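Local structure of deoxyribose-phosphate aldolase (Toxoplasma gondii, 4EIV) at residues Y18-S23 and Y283-S288; V58-R63 and A82-C87; A88-P93 and I117-D122; L153-S158 and G178-L183; V241-T246 and K277-C282. The protein belongs to the deoxyribose-phosphate aldolase family and folds as a closed barrel of eight parallel strands wrapped by helices, two chains making up the assembly. All coordinates share one frame; numbering follows the deposited sequence. Where two conformers were deposited one is given.

Interaction 1 (Y18-S23 and Y283-S288); sequences YKQFTS and YESWDS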
# COMPACT_ATOMS: atom_id res chain seq x y z
N TYR A 18 7.63 14.56 -2.47
CA TYR A 18 6.49 14.04 -3.19
C TYR A 18 6.90 13.18 -4.37
O TYR A 18 6.33 12.11 -4.59
CB TYR A 18 5.57 15.19 -3.61
CG TYR A 18 5.19 16.06 -2.42
CD1 TYR A 18 4.35 15.56 -1.43
CD2 TYR A 18 5.65 17.37 -2.31
CE1 TYR A 18 3.99 16.32 -0.34
CE2 TYR A 18 5.28 18.15 -1.21
CZ TYR A 18 4.44 17.61 -0.24
OH TYR A 18 4.06 18.36 0.83
N LYS A 19 7.89 13.64 -5.13
CA LYS A 19 8.41 12.85 -6.24
C LYS A 19 9.11 11.60 -5.69
O LYS A 19 8.97 10.53 -6.26
CB LYS A 19 9.36 13.68 -7.11
CG LYS A 19 8.65 14.78 -7.88
CD LYS A 19 9.62 15.70 -8.61
CE LYS A 19 8.92 16.81 -9.39
NZ LYS A 19 9.88 17.83 -9.89
N GLN A 20 9.87 11.76 -4.60
CA GLN A 20 10.56 10.63 -3.99
C GLN A 20 9.60 9.56 -3.51
O GLN A 20 9.84 8.38 -3.75
CB GLN A 20 11.46 11.12 -2.85
CG GLN A 20 12.63 11.97 -3.34
CD GLN A 20 13.23 12.87 -2.27
OE1 GLN A 20 12.67 13.06 -1.20
NE2 GLN A 20 14.40 13.43 -2.57
N PHE A 21 8.48 9.97 -2.92
CA PHE A 21 7.49 9.00 -2.45
C PHE A 21 6.80 8.30 -3.63
O PHE A 21 6.59 7.10 -3.63
CB PHE A 21 6.44 9.66 -1.54
CG PHE A 21 5.26 8.78 -1.28
CD1 PHE A 21 5.40 7.57 -0.63
CD2 PHE A 21 4.00 9.13 -1.76
CE1 PHE A 21 4.29 6.74 -0.46
CE2 PHE A 21 2.93 8.33 -1.60
CZ PHE A 21 3.05 7.13 -0.97
N THR A 22 6.47 9.07 -4.65
CA THR A 22 5.83 8.51 -5.84
C THR A 22 6.78 7.54 -6.51
O THR A 22 6.36 6.43 -6.90
CB THR A 22 5.39 9.63 -6.81
OG1 THR A 22 4.51 10.50 -6.10
CG2 THR A 22 4.67 9.07 -8.04
N SER A 23 8.05 7.91 -6.64
CA SER A 23 9.04 7.01 -7.24
C SER A 23 9.16 5.71 -6.45
O SER A 23 9.18 4.62 -7.04
CB SER A 23 10.41 7.68 -7.29
OG SER A 23 10.41 8.81 -8.14
N TYR A 283 14.27 8.19 -6.31
CA TYR A 283 14.25 7.62 -4.97
C TYR A 283 15.57 7.76 -4.23
O TYR A 283 15.59 8.10 -3.03
CB TYR A 283 13.84 6.15 -4.99
CG TYR A 283 14.05 5.53 -3.64
CD1 TYR A 283 13.27 5.91 -2.56
CD2 TYR A 283 15.09 4.62 -3.42
CE1 TYR A 283 13.49 5.39 -1.30
CE2 TYR A 283 15.31 4.08 -2.16
CZ TYR A 283 14.50 4.48 -1.10
OH TYR A 283 14.69 3.94 0.14
N GLU A 284 16.67 7.53 -4.94
CA GLU A 284 17.99 7.61 -4.33
C GLU A 284 18.37 9.00 -3.84
O GLU A 284 19.32 9.15 -3.09
CB GLU A 284 19.05 7.01 -5.26
CG GLU A 284 18.92 5.49 -5.34
CD GLU A 284 19.86 4.84 -6.34
OE1 GLU A 284 20.63 5.57 -7.01
OE2 GLU A 284 19.83 3.59 -6.45
N SER A 285 17.63 10.03 -4.26
CA SER A 285 17.88 11.38 -3.76
C SER A 285 17.29 11.62 -2.36
O SER A 285 17.60 12.62 -1.73
CB SER A 285 17.39 12.44 -4.75
OG SER A 285 15.99 12.49 -4.87
N TRP A 286 16.45 10.70 -1.87
CA TRP A 286 15.89 10.82 -0.53
C TRP A 286 16.93 10.43 0.53
O TRP A 286 17.62 9.41 0.38
CB TRP A 286 14.64 9.94 -0.41
CG TRP A 286 14.03 9.95 0.95
CD1 TRP A 286 13.35 10.99 1.54
CD2 TRP A 286 14.04 8.89 1.91
NE1 TRP A 286 12.94 10.63 2.80
CE2 TRP A 286 13.36 9.36 3.06
CE3 TRP A 286 14.57 7.59 1.92
CZ2 TRP A 286 13.18 8.56 4.20
CZ3 TRP A 286 14.39 6.81 3.06
CH2 TRP A 286 13.70 7.31 4.18
N ASP A 287 17.04 11.22 1.60
CA ASP A 287 18.00 10.97 2.69
C ASP A 287 17.36 10.08 3.76
O ASP A 287 16.45 10.50 4.48
CB ASP A 287 18.45 12.30 3.30
CG ASP A 287 19.54 12.15 4.37
OD1 ASP A 287 20.07 11.02 4.58
OD2 ASP A 287 19.88 13.17 4.99
N SER A 288 17.84 8.83 3.87
CA SER A 288 17.32 7.87 4.84
C SER A 288 17.92 8.03 6.23
O SER A 288 17.39 7.47 7.20
CB SER A 288 17.65 6.44 4.39
OG SER A 288 19.02 6.13 4.63
O HOH W 1 16.09 15.42 -1.34

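Interaction 2 (V58-R63 and A82-C87); sequences VGVSVR and AGIKVC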
# COMPACT_ATOMS: atom_id res chain seq x y z
N VAL A 58 9.59 -5.37 -8.69
CA VAL A 58 8.93 -6.68 -8.65
C VAL A 58 9.64 -7.72 -9.53
O VAL A 58 9.87 -8.84 -9.12
CB VAL A 58 7.44 -6.58 -9.10
CG1 VAL A 58 6.78 -7.94 -9.00
CG2 VAL A 58 6.68 -5.54 -8.25
N GLY A 59 9.95 -7.35 -10.76
CA GLY A 59 10.52 -8.29 -11.69
C GLY A 59 10.94 -7.73 -13.02
O GLY A 59 10.93 -6.50 -13.25
N VAL A 60 11.40 -8.65 -13.87
CA VAL A 60 11.85 -8.36 -15.22
C VAL A 60 11.07 -9.27 -16.16
O VAL A 60 10.82 -10.43 -15.84
CB VAL A 60 13.39 -8.57 -15.37
CG1 VAL A 60 13.80 -10.02 -15.04
CG2 VAL A 60 13.87 -8.14 -16.75
N SER A 61 10.68 -8.70 -17.30
CA SER A 61 10.01 -9.42 -18.36
C SER A 61 10.99 -9.71 -19.48
O SER A 61 11.56 -8.79 -20.06
CB SER A 61 8.83 -8.64 -18.95
OG SER A 61 7.82 -8.40 -17.98
N VAL A 62 11.18 -10.99 -19.78
CA VAL A 62 12.05 -11.40 -20.89
C VAL A 62 11.39 -12.48 -21.71
O VAL A 62 10.44 -13.11 -21.27
CB VAL A 62 13.42 -11.96 -20.37
CG1 VAL A 62 14.26 -10.86 -19.72
CG2 VAL A 62 13.18 -13.12 -19.42
N ARG A 63 11.93 -12.73 -22.90
CA ARG A 63 11.50 -13.89 -23.68
C ARG A 63 12.04 -15.15 -22.98
O ARG A 63 13.02 -15.08 -22.21
CB ARG A 63 12.04 -13.86 -25.11
CG ARG A 63 11.73 -12.64 -25.90
CD ARG A 63 10.23 -12.38 -26.13
NE ARG A 63 10.23 -11.33 -27.13
CZ ARG A 63 10.30 -11.54 -28.45
NH1 ARG A 63 10.16 -12.76 -28.96
NH2 ARG A 63 10.46 -10.51 -29.26
N ALA A 82 18.47 -12.84 -7.73
CA ALA A 82 17.61 -13.89 -7.17
C ALA A 82 16.37 -13.25 -6.51
O ALA A 82 15.33 -13.89 -6.38
CB ALA A 82 18.38 -14.71 -6.15
N GLY A 83 16.50 -11.98 -6.13
CA GLY A 83 15.44 -11.25 -5.43
C GLY A 83 14.41 -10.51 -6.25
O GLY A 83 13.61 -9.76 -5.70
N ILE A 84 14.46 -10.66 -7.57
CA ILE A 84 13.40 -10.14 -8.44
C ILE A 84 12.78 -11.34 -9.14
O ILE A 84 13.42 -12.38 -9.28
CB ILE A 84 13.88 -9.11 -9.48
CG1 ILE A 84 14.92 -9.71 -10.45
CG2 ILE A 84 14.41 -7.86 -8.79
CD1 ILE A 84 15.31 -8.77 -11.60
N LYS A 85 11.53 -11.19 -9.53
CA LYS A 85 10.84 -12.23 -10.28
C LYS A 85 11.23 -12.16 -11.74
O LYS A 85 11.58 -11.08 -12.25
CB LYS A 85 9.34 -12.05 -10.19
CG LYS A 85 8.70 -12.39 -8.88
CD LYS A 85 7.23 -12.07 -8.99
CE LYS A 85 6.38 -12.73 -7.94
NZ LYS A 85 4.96 -12.31 -8.14
N VAL A 86 11.19 -13.30 -12.41
CA VAL A 86 11.40 -13.40 -13.84
C VAL A 86 10.04 -13.76 -14.46
O VAL A 86 9.45 -14.80 -14.14
CB VAL A 86 12.49 -14.42 -14.23
CG1 VAL A 86 12.56 -14.58 -15.72
CG2 VAL A 86 13.85 -13.99 -13.66
N CYS A 87 9.52 -12.88 -15.30
CA CYS A 87 8.26 -13.14 -15.99
C CYS A 87 8.57 -13.40 -17.46
O CYS A 87 9.15 -12.55 -18.14
CB CYS A 87 7.29 -11.99 -15.82
SG CYS A 87 5.71 -12.32 -16.62

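Interaction 3 (A88-P93 and I117-D122); sequences AAVNFP and IECLID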
# COMPACT_ATOMS: atom_id res chain seq x y z
N ALA A 88 8.21 -14.59 -17.91
CA ALA A 88 8.50 -15.03 -19.28
C ALA A 88 7.35 -14.66 -20.22
O ALA A 88 6.20 -15.05 -19.97
CB ALA A 88 8.71 -16.53 -19.31
N ALA A 89 7.69 -13.94 -21.29
CA ALA A 89 6.73 -13.47 -22.28
C ALA A 89 6.53 -14.54 -23.36
O ALA A 89 7.44 -14.84 -24.13
CB ALA A 89 7.24 -12.15 -22.88
N VAL A 90 5.33 -15.12 -23.38
CA VAL A 90 5.01 -16.22 -24.32
C VAL A 90 4.01 -15.73 -25.37
O VAL A 90 3.23 -14.80 -25.13
CB VAL A 90 4.50 -17.49 -23.60
CG1 VAL A 90 5.54 -17.95 -22.56
CG2 VAL A 90 3.14 -17.27 -22.94
N ASN A 91 4.09 -16.33 -26.56
CA ASN A 91 3.32 -15.93 -27.75
C ASN A 91 3.74 -14.55 -28.28
O ASN A 91 2.96 -13.90 -28.94
CB ASN A 91 1.80 -15.96 -27.51
CG ASN A 91 1.01 -16.35 -28.76
OD1 ASN A 91 1.56 -16.83 -29.77
ND2 ASN A 91 -0.31 -16.14 -28.70
N PHE A 92 4.96 -14.13 -27.95
CA PHE A 92 5.50 -12.87 -28.39
C PHE A 92 6.31 -13.08 -29.68
O PHE A 92 6.86 -14.15 -29.92
CB PHE A 92 6.43 -12.25 -27.32
CG PHE A 92 5.73 -11.39 -26.30
CD1 PHE A 92 6.11 -10.06 -26.12
CD2 PHE A 92 4.73 -11.93 -25.49
CE1 PHE A 92 5.47 -9.26 -25.17
CE2 PHE A 92 4.10 -11.14 -24.52
CZ PHE A 92 4.47 -9.81 -24.38
N PRO A 93 6.42 -12.02 -30.49
CA PRO A 93 5.88 -10.67 -30.29
C PRO A 93 4.54 -10.41 -30.98
O PRO A 93 4.00 -9.32 -30.81
CB PRO A 93 6.95 -9.77 -30.94
CG PRO A 93 7.46 -10.59 -32.07
CD PRO A 93 7.36 -12.04 -31.64
N ILE A 117 4.12 -15.92 -16.03
CA ILE A 117 4.01 -16.00 -17.47
C ILE A 117 3.15 -14.83 -17.97
O ILE A 117 2.13 -14.53 -17.37
CB ILE A 117 3.35 -17.33 -17.91
CG1 ILE A 117 4.23 -18.53 -17.54
CG2 ILE A 117 3.07 -17.35 -19.43
CD1 ILE A 117 5.65 -18.51 -18.14
N GLU A 118 3.60 -14.19 -19.04
CA GLU A 118 2.87 -13.08 -19.67
C GLU A 118 2.54 -13.49 -21.10
O GLU A 118 3.42 -13.51 -21.97
CB GLU A 118 3.71 -11.81 -19.59
CG GLU A 118 3.93 -11.42 -18.11
CD GLU A 118 4.80 -10.20 -17.87
OE1 GLU A 118 4.65 -9.61 -16.77
OE2 GLU A 118 5.63 -9.82 -18.72
N CYS A 119 1.26 -13.79 -21.35
CA CYS A 119 0.83 -14.37 -22.61
C CYS A 119 0.10 -13.36 -23.51
O CYS A 119 -0.97 -12.88 -23.15
CB CYS A 119 -0.08 -15.56 -22.29
SG CYS A 119 -0.70 -16.43 -23.76
N LEU A 120 0.64 -13.12 -24.69
CA LEU A 120 -0.01 -12.24 -25.65
C LEU A 120 -1.10 -13.02 -26.38
O LEU A 120 -0.91 -14.17 -26.72
CB LEU A 120 1.02 -11.69 -26.63
CG LEU A 120 0.61 -10.69 -27.71
CD1 LEU A 120 -0.02 -9.43 -27.09
CD2 LEU A 120 1.78 -10.31 -28.59
N ILE A 121 -2.24 -12.38 -26.58
CA ILE A 121 -3.33 -12.96 -27.34
C ILE A 121 -3.16 -12.73 -28.85
O ILE A 121 -2.40 -11.85 -29.27
CB ILE A 121 -4.72 -12.40 -26.88
CG1 ILE A 121 -4.86 -10.90 -27.18
CG2 ILE A 121 -4.96 -12.70 -25.41
CD1 ILE A 121 -6.32 -10.37 -27.07
N ASP A 122 -3.95 -13.44 -29.64
CA ASP A 122 -4.00 -13.22 -31.09
C ASP A 122 -5.00 -12.08 -31.27
O ASP A 122 -6.16 -12.26 -31.65
CB ASP A 122 -4.44 -14.50 -31.82
CG ASP A 122 -4.15 -14.46 -33.32
OD1 ASP A 122 -3.81 -13.38 -33.87
OD2 ASP A 122 -4.27 -15.54 -33.96

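Interaction 4 (L153-S158 and G178-L183); sequences LKVVLS and GGADFL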
# COMPACT_ATOMS: atom_id res chain seq x y z
N LEU A 153 -0.49 -16.07 -14.23
CA LEU A 153 -0.62 -15.90 -15.68
C LEU A 153 -1.22 -14.52 -15.97
O LEU A 153 -2.38 -14.25 -15.60
CB LEU A 153 -1.54 -16.96 -16.31
CG LEU A 153 -1.81 -16.83 -17.82
CD1 LEU A 153 -0.54 -16.85 -18.62
CD2 LEU A 153 -2.77 -17.94 -18.26
N LYS A 154 -0.43 -13.65 -16.57
CA LYS A 154 -0.90 -12.37 -17.04
C LYS A 154 -1.26 -12.53 -18.52
O LYS A 154 -0.53 -13.19 -19.26
CB LYS A 154 0.17 -11.31 -16.92
CG LYS A 154 0.84 -11.19 -15.55
CD LYS A 154 1.33 -9.78 -15.41
CE LYS A 154 2.14 -9.47 -14.17
NZ LYS A 154 3.52 -10.05 -14.25
N VAL A 155 -2.40 -11.99 -18.93
CA VAL A 155 -2.81 -12.04 -20.33
C VAL A 155 -2.71 -10.61 -20.90
O VAL A 155 -3.31 -9.67 -20.37
CB VAL A 155 -4.20 -12.63 -20.50
CG1 VAL A 155 -4.61 -12.70 -21.95
CG2 VAL A 155 -4.22 -14.04 -19.91
N VAL A 156 -1.94 -10.47 -21.97
CA VAL A 156 -1.63 -9.22 -22.61
C VAL A 156 -2.67 -9.03 -23.71
O VAL A 156 -2.71 -9.80 -24.67
CB VAL A 156 -0.19 -9.22 -23.12
CG1 VAL A 156 0.18 -7.90 -23.62
CG2 VAL A 156 0.79 -9.68 -22.06
N LEU A 157 -3.44 -7.96 -23.60
CA LEU A 157 -4.60 -7.76 -24.46
C LEU A 157 -4.36 -7.02 -25.77
O LEU A 157 -5.23 -7.04 -26.66
CB LEU A 157 -5.68 -7.01 -23.67
CG LEU A 157 -6.21 -7.68 -22.41
CD1 LEU A 157 -7.25 -6.77 -21.73
CD2 LEU A 157 -6.79 -9.06 -22.69
N SER A 158 -3.19 -6.42 -25.92
CA SER A 158 -2.88 -5.63 -27.10
C SER A 158 -1.42 -5.77 -27.44
O SER A 158 -0.57 -5.84 -26.55
CB SER A 158 -3.24 -4.15 -26.86
OG SER A 158 -2.87 -3.31 -27.94
N GLY A 178 -11.15 -17.28 -19.61
CA GLY A 178 -10.13 -18.27 -19.87
C GLY A 178 -9.27 -18.63 -18.67
O GLY A 178 -8.56 -19.63 -18.70
N GLY A 179 -9.31 -17.82 -17.62
CA GLY A 179 -8.51 -18.06 -16.42
C GLY A 179 -7.37 -17.09 -16.13
O GLY A 179 -6.50 -17.39 -15.33
N ALA A 180 -7.33 -15.92 -16.76
CA ALA A 180 -6.29 -14.95 -16.46
C ALA A 180 -6.22 -14.62 -14.97
O ALA A 180 -7.24 -14.43 -14.32
CB ALA A 180 -6.56 -13.65 -17.22
N ASP A 181 -4.99 -14.54 -14.44
CA ASP A 181 -4.77 -14.01 -13.09
C ASP A 181 -4.55 -12.49 -13.06
O ASP A 181 -4.69 -11.87 -12.01
CB ASP A 181 -3.54 -14.66 -12.47
CG ASP A 181 -3.69 -16.15 -12.36
OD1 ASP A 181 -4.64 -16.65 -11.66
OD2 ASP A 181 -2.85 -16.87 -12.94
N PHE A 182 -4.14 -11.91 -14.19
CA PHE A 182 -3.88 -10.49 -14.39
C PHE A 182 -4.27 -10.15 -15.82
O PHE A 182 -4.05 -10.95 -16.74
CB PHE A 182 -2.38 -10.16 -14.28
CG PHE A 182 -1.93 -9.56 -12.95
CD1 PHE A 182 -1.66 -10.36 -11.85
CD2 PHE A 182 -1.67 -8.20 -12.87
CE1 PHE A 182 -1.20 -9.79 -10.66
CE2 PHE A 182 -1.25 -7.63 -11.70
CZ PHE A 182 -0.98 -8.40 -10.63
N LEU A 183 -4.77 -8.93 -16.01
CA LEU A 183 -4.98 -8.35 -17.34
C LEU A 183 -3.93 -7.27 -17.53
O LEU A 183 -3.82 -6.35 -16.72
CB LEU A 183 -6.36 -7.74 -17.48
CG LEU A 183 -7.51 -8.73 -17.35
CD1 LEU A 183 -8.86 -8.00 -17.52
CD2 LEU A 183 -7.38 -9.89 -18.35

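Interaction 5 (V241-T246 and K277-C282); sequences VHMAET and KELRDC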
# COMPACT_ATOMS: atom_id res chain seq x y z
N VAL A 241 7.10 6.08 -21.59
CA VAL A 241 6.74 7.36 -20.98
C VAL A 241 7.56 7.63 -19.71
O VAL A 241 8.20 6.73 -19.15
CB VAL A 241 5.24 7.46 -20.63
CG1 VAL A 241 4.39 7.33 -21.92
CG2 VAL A 241 4.87 6.44 -19.60
N HIS A 242 7.51 8.88 -19.27
CA HIS A 242 8.22 9.33 -18.07
C HIS A 242 7.42 9.14 -16.78
O HIS A 242 6.24 8.75 -16.79
CB HIS A 242 8.62 10.80 -18.22
CG HIS A 242 9.49 11.06 -19.40
ND1 HIS A 242 10.81 10.69 -19.43
CD2 HIS A 242 9.25 11.70 -20.57
CE1 HIS A 242 11.34 11.04 -20.58
NE2 HIS A 242 10.42 11.67 -21.29
N MET A 243 8.08 9.40 -15.65
CA MET A 243 7.44 9.24 -14.35
C MET A 243 6.14 10.03 -14.18
O MET A 243 5.19 9.51 -13.60
CB MET A 243 8.42 9.56 -13.22
CG MET A 243 7.84 9.33 -11.82
SD MET A 243 9.02 9.51 -10.47
CE MET A 243 9.42 11.24 -10.61
N ALA A 244 6.09 11.26 -14.68
CA ALA A 244 4.87 12.06 -14.50
C ALA A 244 3.63 11.42 -15.12
O ALA A 244 2.56 11.35 -14.49
CB ALA A 244 5.08 13.44 -15.08
N GLU A 245 3.77 10.92 -16.34
CA GLU A 245 2.67 10.25 -17.02
C GLU A 245 2.28 8.98 -16.27
O GLU A 245 1.11 8.63 -16.17
CB GLU A 245 3.05 9.89 -18.47
CG GLU A 245 3.10 11.07 -19.46
CD GLU A 245 4.32 11.98 -19.35
OE1 GLU A 245 4.36 13.00 -20.08
OE2 GLU A 245 5.26 11.71 -18.57
N THR A 246 3.28 8.29 -15.72
CA THR A 246 3.02 7.07 -15.01
C THR A 246 2.19 7.37 -13.72
O THR A 246 1.28 6.61 -13.36
CB THR A 246 4.35 6.33 -14.72
OG1 THR A 246 5.07 6.11 -15.95
CG2 THR A 246 4.11 5.03 -14.07
N LYS A 277 15.29 3.69 -14.53
CA LYS A 277 16.39 4.52 -14.07
C LYS A 277 15.90 5.89 -13.55
O LYS A 277 16.42 6.36 -12.55
CB LYS A 277 17.45 4.68 -15.16
CG LYS A 277 18.23 3.35 -15.40
CD LYS A 277 19.34 3.44 -16.46
CE LYS A 277 18.77 3.50 -17.87
NZ LYS A 277 19.87 3.49 -18.88
N GLU A 278 14.88 6.47 -14.17
CA GLU A 278 14.32 7.73 -13.69
C GLU A 278 13.75 7.53 -12.28
O GLU A 278 13.97 8.34 -11.38
CB GLU A 278 13.20 8.24 -14.62
CG GLU A 278 12.65 9.60 -14.15
CD GLU A 278 11.48 10.13 -14.97
OE1 GLU A 278 10.92 9.40 -15.81
OE2 GLU A 278 11.15 11.32 -14.78
N LEU A 279 13.05 6.42 -12.08
CA LEU A 279 12.45 6.15 -10.78
C LEU A 279 13.52 5.96 -9.72
O LEU A 279 13.45 6.56 -8.64
CB LEU A 279 11.58 4.89 -10.84
CG LEU A 279 10.35 4.92 -11.76
CD1 LEU A 279 9.67 3.56 -11.76
CD2 LEU A 279 9.38 6.02 -11.36
N ARG A 280 14.52 5.14 -10.03
CA ARG A 280 15.54 4.82 -9.06
C ARG A 280 16.39 6.05 -8.72
O ARG A 280 16.72 6.29 -7.55
CB ARG A 280 16.38 3.61 -9.48
CG ARG A 280 17.06 3.03 -8.27
CD ARG A 280 17.70 1.71 -8.49
NE ARG A 280 16.82 0.56 -8.68
CZ ARG A 280 16.08 -0.02 -7.73
NH1 ARG A 280 15.91 0.52 -6.52
NH2 ARG A 280 15.43 -1.12 -8.03
N ASP A 281 16.73 6.85 -9.73
CA ASP A 281 17.48 8.08 -9.50
C ASP A 281 16.72 9.02 -8.57
O ASP A 281 17.31 9.64 -7.67
CB ASP A 281 17.82 8.76 -10.83
CG ASP A 281 18.87 7.98 -11.65
OD1 ASP A 281 19.42 6.96 -11.16
OD2 ASP A 281 19.14 8.38 -12.80
N CYS A 282 15.41 9.11 -8.76
CA CYS A 282 14.57 9.96 -7.94
C CYS A 282 14.56 9.47 -6.50
O CYS A 282 14.81 10.24 -5.57
CB CYS A 282 13.15 9.99 -8.50
SG CYS A 282 12.05 11.10 -7.59
O HOH W 2 12.00 8.02 -18.03
O HOH W 3 8.69 12.73 -15.38

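Interaction 1 (Y18-S23 and Y283-S288)
The first and last helices of the barrel chain, 17-27 and 273-284, meet at the surface, where Q20 reaches across to S285 and W286. The contact thereby joins the two ends of the chain. The glutamine chain runs extended beyond CG (chi2 159°) and so delivers its amide to the turn that follows helix 273-284. There Q20 NE2 donates to S285 OG at 2.9 Å, with an N-H...O angle of 162° and the hydroxyl oxygen close to the amide plane. The same hydroxyl also bonds to C282 O. A water takes a second bond from Q20 NE2 at 2.9 Å and passes it on to S285 O at 3.2 Å. The carbonyl end of the amide lies beside the indole: Q20 OE1 approaches the edge of the W286 ring, 3.5 Å from CD1, while the two planes stand 74° apart. Q20 CD packs on W286 CB at 3.7 Å. The neighbouring ring atom NE1 bonds to D248 of the second subunit, so the indole links this contact to the dimer partner. NE2 donates to both a hydroxyl and a water, and OE1 is turned to the weakly polar C-H rim of the indole, which is consistent with the amide being held in this rotation.

Interaction 2 (V58-R63 and A82-C87)
Just before the strand, V58 offers its carbonyl to K85: K85 N reaches V58 O at 2.9 Å. The two side chains run next to each other in the same direction, V58 CG1 lying 4.2 Å from K85 CD, and the lysine continues to a salt bridge with E116. At G59 the backbones come very close, its CA standing only 3.0 Å from K85 O, an approach that the lack of a side chain permits. V60 then uses both of its backbone groups. Its N donates to K85 O, and its O accepts from C87 N at 2.8 Å in an almost straight bond (N-H...O 177°). The side chain of V60, with CG1 set between the backbone N and carbonyl carbon (chi1 59°), meets I84 CD1 at 4.0 Å and flanks V86 CG2. S61 shares the opposite face with C87; its CA makes a C-H...O contact of 3.3 Å to C87 O, and its hydroxyl bonds to E118. V62 carries on the ladder, N to C87 O at 3.0 Å, while its CG2 packs against V86 CG1 at 4.0 Å. This is the pairing of a beta-alpha-beta unit: connecting helix 67-74 lays I70 over V60, V62 and V86, helix 41-52 covers V60 and I84, and strand 30-34 flanks 59-62 along its other edge.

Interaction 3 (A88-P93 and I117-D122)
A88, A89 and V90 lie beside I117, E118 and C119 in a parallel ladder, the pairing of the beta-alpha-beta unit 85-90, 99-111, 116-120 of the eight-stranded barrel. E118 N donates to A88 O at 2.9 Å, V90 N returns the bond to E118 O, and L120 N reaches V90 O at 3.1 Å. Where strand 85-90 ends, N91 adopts a positive phi (67°) and its side chain takes over: ND2 donates to L120 O at 2.9 Å, somewhat bent and tilted from the amide plane. Its OD1 accepts from G97 N, and its backbone N donates to E105. On the face that also carries A89, away from V90, I117 and C119, the E118 carboxylate, in the conformer given, forms salt bridges through OE1 with K154 and K235 and bonds through OE2 to the S61 hydroxyl. V90 CG2 lies 3.5 Å from I117 CG2, the side chains crossing at about a right angle. F92 folds back, placing A89 CB above the centre of its ring and CE2 3.8 Å from L120 CB. The side chain of N91 thus replaces a backbone donor at the strand end, and both ends of its amide, its N and the E118 carboxylate have partners.

Interaction 4 (L153-S158 and G178-L183)
K154 and F182 project from paired strands in the same direction, lying alongside each other with K154 CG 3.6 Å from F182 CB. Further out, CE of the lysine sits over one face of the ring, displaced toward the rim, and the bend at the last torsion (chi4 75°) then sets the direction of NZ, which lies nearly on the ring normal. At 5.7 Å from K154 NZ to the centroid of F182, this cation-pi approach is at most weakly attractive; the stronger partners of NZ are the carboxylates of E31, E116 and E118. D181 turns its carboxylate to the backbone of L153, where OD2 accepts from L153 N at 2.8 Å through its anti lone pair while also forming a salt bridge with K145. L153 O is gripped twice, by D181 N at 2.9 Å and by F182 N at 3.2 Å, before V155 N restores the regular pattern to F182 O. On the reverse face V155 CG2 meets A180 CB at 3.6 Å. The unit is beta-alpha-beta: helix 165-178, ended by a Schellman motif at G179, packs A175 on V155 and L183, helix 130-148 covers L153 and V155, and strand 116-120 flanks L153 on its other side.

Interaction 5 (V241-T246 and K277-C282)
E278 OE1 is gripped from two directions, by M243 N at 2.8 Å and by a water that donates to it at the same distance. The backbone N-H comes from well above the carboxylate plane, 44° out of it. That water also lies 3.2 Å from H242 ND1, and the imidazole presents its edge to OE1, the ring and carboxylate planes being 81° apart. E278 OE2 receives a second water at 2.9 Å, which in turn accepts from A244 N. An extended chain, with CG anti to the backbone N (chi1 -177°), carries the carboxylate across from its own helix. Next to the polar cluster M243 continues the contact: its SD touches L279 CD2 at 3.6 Å, and a bend at chi3 turns CE toward C282 SG in the conformer given. Bound beta-mercaptoethanol lies about 2 Å from the C282 side chain, which may indicate a covalent link. Y18 of the second subunit also packs on M243. H242 holds the N-cap position, so E278 serves the first turn of helix 243-257, directly and through water. A carboxylate placed at the amino end of a neighbouring helix, where the helix dipole would probably stabilise its charge, here joins the last two helices wrapped round the barrel.

Interactions 2 and 3 are adjacent seams of one closed sheet and share strand 85-90; interaction 4 lies one seam further on, past the pairing of 116-120 with 152-156. A probable bond from A89 N to V62 O, 2.9 Å, continues the seam of interaction 2 into residues of interaction 3, whereas the probable bond from C119 N to K154 O, 2.8 Å, belongs to the intervening seam. Inside the barrel, in the E118 conformer given, E118 OE1 meets K154 NZ at 2.8 Å. Interactions 1 and 5 form an outer group, centres about 11 Å apart, both using helix 273-284, touching the second subunit and lying near beta-mercaptoethanol. Interaction 1 is centred about 34 Å from interaction 3, across the chain's centre.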